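PDB 5Y1F: NAD dependent epimerase/dehydratase family, which binds NAD+ and probably catalyses the NAD+-dependent oxidation of L-threonine at its 3-hydroxyl, as a monomer. Local coordinates for residues A[127-139]-A[150-164]. Numbering follows the deposited sequence.
Sequences FCPSSIAVFGPDV and LNPKTVYGITKVKGE. With NAD (nicotinamide-adenine-dinucleotide), chain B.
Val134 packs against helix 155-174, with Leu150 alongside: its CB lies 3.7 Å from Val161 CG2, CG1 rests on the CB of Lys160, and CG2 runs beside Leu150 CD2. That same Leu150 methyl reaches Phe135 CE1 (3.6 Å). Backbones close up where Gly157 CA meets Ala133 O at 3.3 Å, while the Ala133 methyl abuts the Tyr156 ring edge. Toward the cofactor, Tyr156, with CG anti to its N (chi1 169°), hydrogen-bonds through OH to ribose O2D of NAD (2.6 Å). Lys160 donates from NZ to NAD O3D, more weakly to O2D, and to Pro129 O (3.0 Å) from above the carbonyl plane. The pair corresponds to the Tyr-x-x-x-Lys motif of short-chain dehydrogenases. Replacing Lys160 with methionine would probably leave Pro129 O and NAD O3D without this donor, with only Tyr156 OH of this pair still gripping the ribose at O2D. Ser130 OG donates to the anti lone pair of Glu164 OE1 (2.7 Å), a carboxylate oxygen also salt-bridged to Arg182. At the other end, waters link Gly136 and Asp138 to Asn151. The contact thus seats the start of helix 155-174 against the C-terminal end of strand 125-131 and the 3-10 turn 132-134 that follows; the strand lies between parallel strands 83-88 and 178-187, and helix 101-122 touches Tyr156.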
loop_
_atom_site.group_PDB
_atom_site.type_symbol
_atom_site.label_atom_id
_atom_site.label_comp_id
_atom_site.label_asym_id
_atom_site.label_seq_id
_atom_site.Cartn_x
_atom_site.Cartn_y
_atom_site.Cartn_z
ATOM N N PHE A 127 7.344 -9.087 -4.188
ATOM C CA PHE A 127 6.086 -8.336 -4.171
ATOM C C PHE A 127 6.462 -6.866 -4.226
ATOM O O PHE A 127 7.148 -6.375 -3.335
ATOM C CB PHE A 127 5.253 -8.623 -2.923
ATOM C CG PHE A 127 3.955 -7.847 -2.896
ATOM C CD1 PHE A 127 2.885 -8.213 -3.692
ATOM C CD2 PHE A 127 3.838 -6.724 -2.128
ATOM C CE1 PHE A 127 1.743 -7.450 -3.717
ATOM C CE2 PHE A 127 2.681 -5.971 -2.136
ATOM C CZ PHE A 127 1.645 -6.344 -2.927
ATOM N N CYS A 128 5.999 -6.142 -5.269
ATOM C CA CYS A 128 6.331 -4.729 -5.467
ATOM C C CYS A 128 5.042 -4.026 -5.808
ATOM O O CYS A 128 4.584 -4.101 -6.960
ATOM C CB CYS A 128 7.346 -4.531 -6.586
ATOM S SG CYS A 128 8.930 -5.339 -6.280
ATOM N N PRO A 129 4.429 -3.360 -4.841
ATOM C CA PRO A 129 3.103 -2.798 -5.088
ATOM C C PRO A 129 3.086 -1.537 -5.905
ATOM O O PRO A 129 4.076 -0.748 -5.897
ATOM C CB PRO A 129 2.545 -2.568 -3.693
ATOM C CG PRO A 129 3.733 -2.294 -2.869
ATOM C CD PRO A 129 4.813 -3.217 -3.430
ATOM N N SER A 130 1.952 -1.317 -6.563
ATOM C CA SER A 130 1.656 -0.078 -7.296
ATOM C C SER A 130 0.587 0.677 -6.530
ATOM O O SER A 130 0.504 0.561 -5.307
ATOM C CB SER A 130 1.258 -0.479 -8.684
ATOM O OG SER A 130 1.041 0.652 -9.482
ATOM N N SER A 131 -0.215 1.469 -7.217
ATOM C CA SER A 131 -1.252 2.287 -6.614
ATOM C C SER A 131 -2.303 2.636 -7.661
ATOM O O SER A 131 -1.996 2.716 -8.854
ATOM C CB SER A 131 -0.633 3.577 -6.088
ATOM O OG SER A 131 -1.618 4.493 -5.638
ATOM N N ILE A 132 -3.522 2.918 -7.212
ATOM C CA ILE A 132 -4.500 3.549 -8.067
ATOM C C ILE A 132 -4.032 4.903 -8.605
ATOM O O ILE A 132 -4.616 5.397 -9.566
ATOM C CB ILE A 132 -5.852 3.759 -7.343
ATOM C CG1 ILE A 132 -5.720 4.614 -6.067
ATOM C CG2 ILE A 132 -6.483 2.397 -7.023
ATOM C CD1 ILE A 132 -7.022 5.103 -5.469
ATOM N N ALA A 133 -2.944 5.476 -8.073
ATOM C CA ALA A 133 -2.396 6.736 -8.578
ATOM C C ALA A 133 -1.811 6.581 -9.987
ATOM O O ALA A 133 -1.460 7.577 -10.575
ATOM C CB ALA A 133 -1.331 7.234 -7.622
ATOM N N VAL A 134 -1.722 5.369 -10.553
ATOM C CA VAL A 134 -1.315 5.274 -11.935
ATOM C C VAL A 134 -2.321 5.858 -12.893
ATOM O O VAL A 134 -1.983 6.112 -14.048
ATOM C CB VAL A 134 -1.012 3.807 -12.341
ATOM C CG1 VAL A 134 0.182 3.245 -11.611
ATOM C CG2 VAL A 134 -2.210 2.890 -12.261
ATOM N N PHE A 135 -3.568 6.013 -12.471
ATOM C CA PHE A 135 -4.636 6.479 -13.351
ATOM C C PHE A 135 -4.783 7.982 -13.302
ATOM O O PHE A 135 -4.597 8.627 -12.249
ATOM C CB PHE A 135 -5.966 5.853 -12.957
ATOM C CG PHE A 135 -5.959 4.339 -13.006
ATOM C CD1 PHE A 135 -5.702 3.693 -14.186
ATOM C CD2 PHE A 135 -6.176 3.580 -11.858
ATOM C CE1 PHE A 135 -5.761 2.261 -14.231
ATOM C CE2 PHE A 135 -6.199 2.184 -11.911
ATOM C CZ PHE A 135 -6.002 1.538 -13.082
ATOM N N GLY A 136 -5.142 8.542 -14.448
ATOM C CA GLY A 136 -5.514 9.950 -14.535
ATOM C C GLY A 136 -6.888 10.148 -15.113
ATOM O O GLY A 136 -7.574 9.200 -15.414
ATOM N N PRO A 137 -7.327 11.420 -15.267
ATOM C CA PRO A 137 -8.720 11.687 -15.610
ATOM C C PRO A 137 -9.066 11.448 -17.068
ATOM O O PRO A 137 -10.200 11.694 -17.461
ATOM C CB PRO A 137 -8.903 13.169 -15.298
ATOM C CG PRO A 137 -7.575 13.718 -15.082
ATOM C CD PRO A 137 -6.615 12.622 -14.812
ATOM N N ASP A 138 -8.150 10.975 -17.860
ATOM C CA ASP A 138 -8.384 10.656 -19.290
ATOM C C ASP A 138 -8.992 9.284 -19.435
ATOM O O ASP A 138 -9.432 8.907 -20.555
ATOM C CB ASP A 138 -7.039 10.693 -20.061
ATOM C CG ASP A 138 -6.031 9.691 -19.569
ATOM O OD1 ASP A 138 -5.726 9.695 -18.357
ATOM O OD2 ASP A 138 -5.426 8.953 -20.423
ATOM N N VAL A 139 -9.088 8.508 -18.367
ATOM C CA VAL A 139 -9.713 7.199 -18.432
ATOM C C VAL A 139 -10.897 7.200 -17.464
ATOM O O VAL A 139 -11.055 8.140 -16.675
ATOM C CB VAL A 139 -8.676 6.074 -18.155
ATOM C CG1 VAL A 139 -7.501 6.156 -19.104
ATOM C CG2 VAL A 139 -8.222 6.068 -16.697
ATOM N N LEU A 150 -2.241 4.852 -18.938
ATOM C CA LEU A 150 -1.783 5.329 -17.636
ATOM C C LEU A 150 -1.093 6.676 -17.773
ATOM O O LEU A 150 0.091 6.759 -18.150
ATOM C CB LEU A 150 -0.856 4.305 -17.001
ATOM C CG LEU A 150 -1.403 2.890 -16.917
ATOM C CD1 LEU A 150 -0.366 1.949 -16.353
ATOM C CD2 LEU A 150 -2.704 2.774 -16.141
ATOM N N ASN A 151 -1.855 7.724 -17.538
ATOM C CA ASN A 151 -1.368 9.092 -17.652
ATOM C C ASN A 151 -1.610 9.856 -16.362
ATOM O O ASN A 151 -2.434 10.755 -16.260
ATOM C CB ASN A 151 -2.048 9.805 -18.832
ATOM C CG ASN A 151 -1.715 9.141 -20.163
ATOM O OD1 ASN A 151 -2.609 8.622 -20.851
ATOM N ND2 ASN A 151 -0.465 9.165 -20.512
ATOM N N PRO A 152 -0.923 9.456 -15.323
ATOM C CA PRO A 152 -1.127 10.058 -14.023
ATOM C C PRO A 152 -0.746 11.518 -13.980
ATOM O O PRO A 152 0.203 11.938 -14.670
ATOM C CB PRO A 152 -0.197 9.254 -13.108
ATOM C CG PRO A 152 0.812 8.705 -13.965
ATOM C CD PRO A 152 0.095 8.400 -15.257
ATOM N N LYS A 153 -1.391 12.233 -13.073
ATOM C CA LYS A 153 -1.149 13.658 -12.863
ATOM C C LYS A 153 -0.373 13.933 -11.592
ATOM O O LYS A 153 -0.417 15.077 -11.077
ATOM C CB LYS A 153 -2.498 14.390 -12.781
ATOM C CG LYS A 153 -3.360 14.302 -14.020
ATOM C CD LYS A 153 -2.636 14.852 -15.221
ATOM C CE LYS A 153 -3.569 15.045 -16.408
ATOM N NZ LYS A 153 -3.507 16.423 -16.965
ATOM N N THR A 154 0.341 12.965 -11.058
ATOM C CA THR A 154 1.249 13.193 -9.950
ATOM C C THR A 154 2.585 12.595 -10.248
ATOM O O THR A 154 2.706 11.606 -10.978
ATOM C CB THR A 154 0.711 12.586 -8.631
ATOM O OG1 THR A 154 0.606 11.132 -8.721
ATOM C CG2 THR A 154 -0.656 13.145 -8.318
ATOM N N VAL A 155 3.605 13.126 -9.562
ATOM C CA VAL A 155 4.931 12.569 -9.628
ATOM C C VAL A 155 4.927 11.100 -9.162
ATOM O O VAL A 155 5.544 10.252 -9.758
ATOM C CB VAL A 155 5.915 13.404 -8.740
ATOM C CG1 VAL A 155 7.287 12.768 -8.737
ATOM C CG2 VAL A 155 5.970 14.873 -9.231
ATOM N N TYR A 156 4.305 10.863 -8.020
ATOM C CA TYR A 156 4.192 9.507 -7.470
ATOM C C TYR A 156 3.550 8.554 -8.478
ATOM O O TYR A 156 4.045 7.448 -8.690
ATOM C CB TYR A 156 3.397 9.602 -6.196
ATOM C CG TYR A 156 2.937 8.295 -5.585
ATOM C CD1 TYR A 156 3.785 7.534 -4.817
ATOM C CD2 TYR A 156 1.657 7.864 -5.743
ATOM C CE1 TYR A 156 3.367 6.388 -4.165
ATOM C CE2 TYR A 156 1.216 6.704 -5.122
ATOM C CZ TYR A 156 2.049 6.021 -4.271
ATOM O OH TYR A 156 1.591 4.931 -3.547
ATOM N N GLY A 157 2.438 8.988 -9.083
ATOM C CA GLY A 157 1.801 8.123 -10.071
ATOM C C GLY A 157 2.731 7.762 -11.215
ATOM O O GLY A 157 2.780 6.621 -11.654
ATOM N N ILE A 158 3.511 8.744 -11.690
ATOM C CA ILE A 158 4.474 8.463 -12.729
ATOM C C ILE A 158 5.484 7.414 -12.231
ATOM O O ILE A 158 5.840 6.506 -12.969
ATOM C CB ILE A 158 5.181 9.751 -13.187
ATOM C CG1 ILE A 158 4.191 10.646 -13.901
ATOM C CG2 ILE A 158 6.417 9.449 -14.053
ATOM C CD1 ILE A 158 4.702 12.044 -14.198
ATOM N N THR A 159 5.975 7.550 -11.011
ATOM C CA THR A 159 6.924 6.547 -10.486
ATOM C C THR A 159 6.302 5.171 -10.467
ATOM O O THR A 159 6.994 4.186 -10.691
ATOM C CB THR A 159 7.530 6.860 -9.107
ATOM O OG1 THR A 159 6.592 6.653 -8.026
ATOM C CG2 THR A 159 8.177 8.269 -9.037
ATOM N N LYS A 160 5.018 5.095 -10.169
ATOM C CA LYS A 160 4.362 3.798 -10.109
ATOM C C LYS A 160 4.165 3.192 -11.488
ATOM O O LYS A 160 4.256 1.964 -11.628
ATOM C CB LYS A 160 3.082 3.846 -9.312
ATOM C CG LYS A 160 3.256 4.094 -7.824
ATOM C CD LYS A 160 4.154 3.052 -7.150
ATOM C CE LYS A 160 3.977 3.030 -5.652
ATOM N NZ LYS A 160 4.779 1.978 -4.984
ATOM N N VAL A 161 3.818 4.010 -12.480
ATOM C CA VAL A 161 3.730 3.516 -13.849
ATOM C C VAL A 161 5.080 2.980 -14.310
ATOM O O VAL A 161 5.187 1.866 -14.854
ATOM C CB VAL A 161 3.242 4.608 -14.815
ATOM C CG1 VAL A 161 3.366 4.144 -16.237
ATOM C CG2 VAL A 161 1.799 4.978 -14.493
ATOM N N LYS A 162 6.131 3.780 -14.127
ATOM C CA LYS A 162 7.470 3.312 -14.496
ATOM C C LYS A 162 7.816 2.045 -13.742
ATOM O O LYS A 162 8.488 1.149 -14.285
ATOM C CB LYS A 162 8.461 4.426 -14.208
ATOM C CG LYS A 162 8.240 5.633 -15.094
ATOM C CD LYS A 162 8.644 5.331 -16.529
ATOM C CE LYS A 162 9.189 6.540 -17.296
ATOM N NZ LYS A 162 8.118 7.360 -17.935
ATOM N N GLY A 163 7.424 1.975 -12.467
ATOM C CA GLY A 163 7.727 0.801 -11.694
ATOM C C GLY A 163 6.997 -0.456 -12.197
ATOM O O GLY A 163 7.561 -1.538 -12.246
ATOM N N GLU A 164 5.712 -0.328 -12.548
ATOM C CA GLU A 164 4.981 -1.452 -13.121
ATOM C C GLU A 164 5.714 -1.956 -14.359
ATOM O O GLU A 164 5.847 -3.170 -14.581
ATOM C CB GLU A 164 3.572 -1.032 -13.547
ATOM C CG GLU A 164 2.598 -0.814 -12.380
ATOM C CD GLU A 164 1.189 -0.481 -12.816
ATOM O OE1 GLU A 164 0.356 -0.193 -11.932
ATOM O OE2 GLU A 164 0.863 -0.578 -14.011
HETATM P PA NAD B . 4.591 4.272 4.365
HETATM O O1A NAD B . 3.730 4.111 5.631
HETATM O O2A NAD B . 5.085 5.695 4.025
HETATM O O5B NAD B . 5.851 3.264 4.549
HETATM C C5B NAD B . 6.968 3.377 3.692
HETATM C C4B NAD B . 8.204 3.112 4.497
HETATM O O4B NAD B . 9.265 3.340 3.554
HETATM C C3B NAD B . 8.410 4.079 5.652
HETATM O O3B NAD B . 8.511 3.337 6.846
HETATM C C2B NAD B . 9.714 4.807 5.294
HETATM O O2B NAD B . 10.611 5.057 6.392
HETATM C C1B NAD B . 10.347 3.862 4.292
HETATM N N9A NAD B . 11.284 4.588 3.411
HETATM C C8A NAD B . 11.132 5.827 2.902
HETATM N N7A NAD B . 12.221 6.197 2.232
HETATM C C5A NAD B . 13.083 5.189 2.364
HETATM C C6A NAD B . 14.457 4.945 1.907
HETATM N N6A NAD B . 15.127 5.871 1.178
HETATM N N1A NAD B . 15.011 3.771 2.193
HETATM C C2A NAD B . 14.381 2.882 2.940
HETATM N N3A NAD B . 13.131 3.019 3.381
HETATM C C4A NAD B . 12.471 4.138 3.117
HETATM O O3 NAD B . 3.876 3.683 3.061
HETATM P PN NAD B . 2.742 2.537 3.012
HETATM O O1N NAD B . 3.033 1.448 4.054
HETATM O O2N NAD B . 1.375 3.188 3.083
HETATM O O5D NAD B . 2.990 1.961 1.520
HETATM C C5D NAD B . 3.822 0.861 1.328
HETATM C C4D NAD B . 3.764 0.560 -0.176
HETATM O O4D NAD B . 2.378 0.404 -0.586
HETATM C C3D NAD B . 4.367 1.652 -1.031
HETATM O O3D NAD B . 4.884 1.052 -2.250
HETATM C C2D NAD B . 3.130 2.470 -1.449
HETATM O O2D NAD B . 3.369 3.177 -2.691
HETATM C C1D NAD B . 2.087 1.348 -1.601
HETATM N N1N NAD B . 0.706 1.856 -1.471
HETATM C C2N NAD B . 0.157 2.218 -0.272
HETATM C C3N NAD B . -1.132 2.695 -0.199
HETATM C C7N NAD B . -1.808 3.071 1.115
HETATM O O7N NAD B . -2.918 3.532 1.080
HETATM N N7N NAD B . -1.199 2.847 2.252
HETATM C C4N NAD B . -1.880 2.802 -1.360
HETATM C C5N NAD B . -1.303 2.478 -2.577
HETATM C C6N NAD B . -0.006 2.001 -2.601
HETATM O O HOH W 1 -1.626 10.157 -9.786
HETATM O O HOH W 2 -3.581 11.079 -11.542
HETATM O O HOH W 3 -4.659 7.503 -17.090
HETATM O O HOH W 4 -4.497 12.020 -17.492
#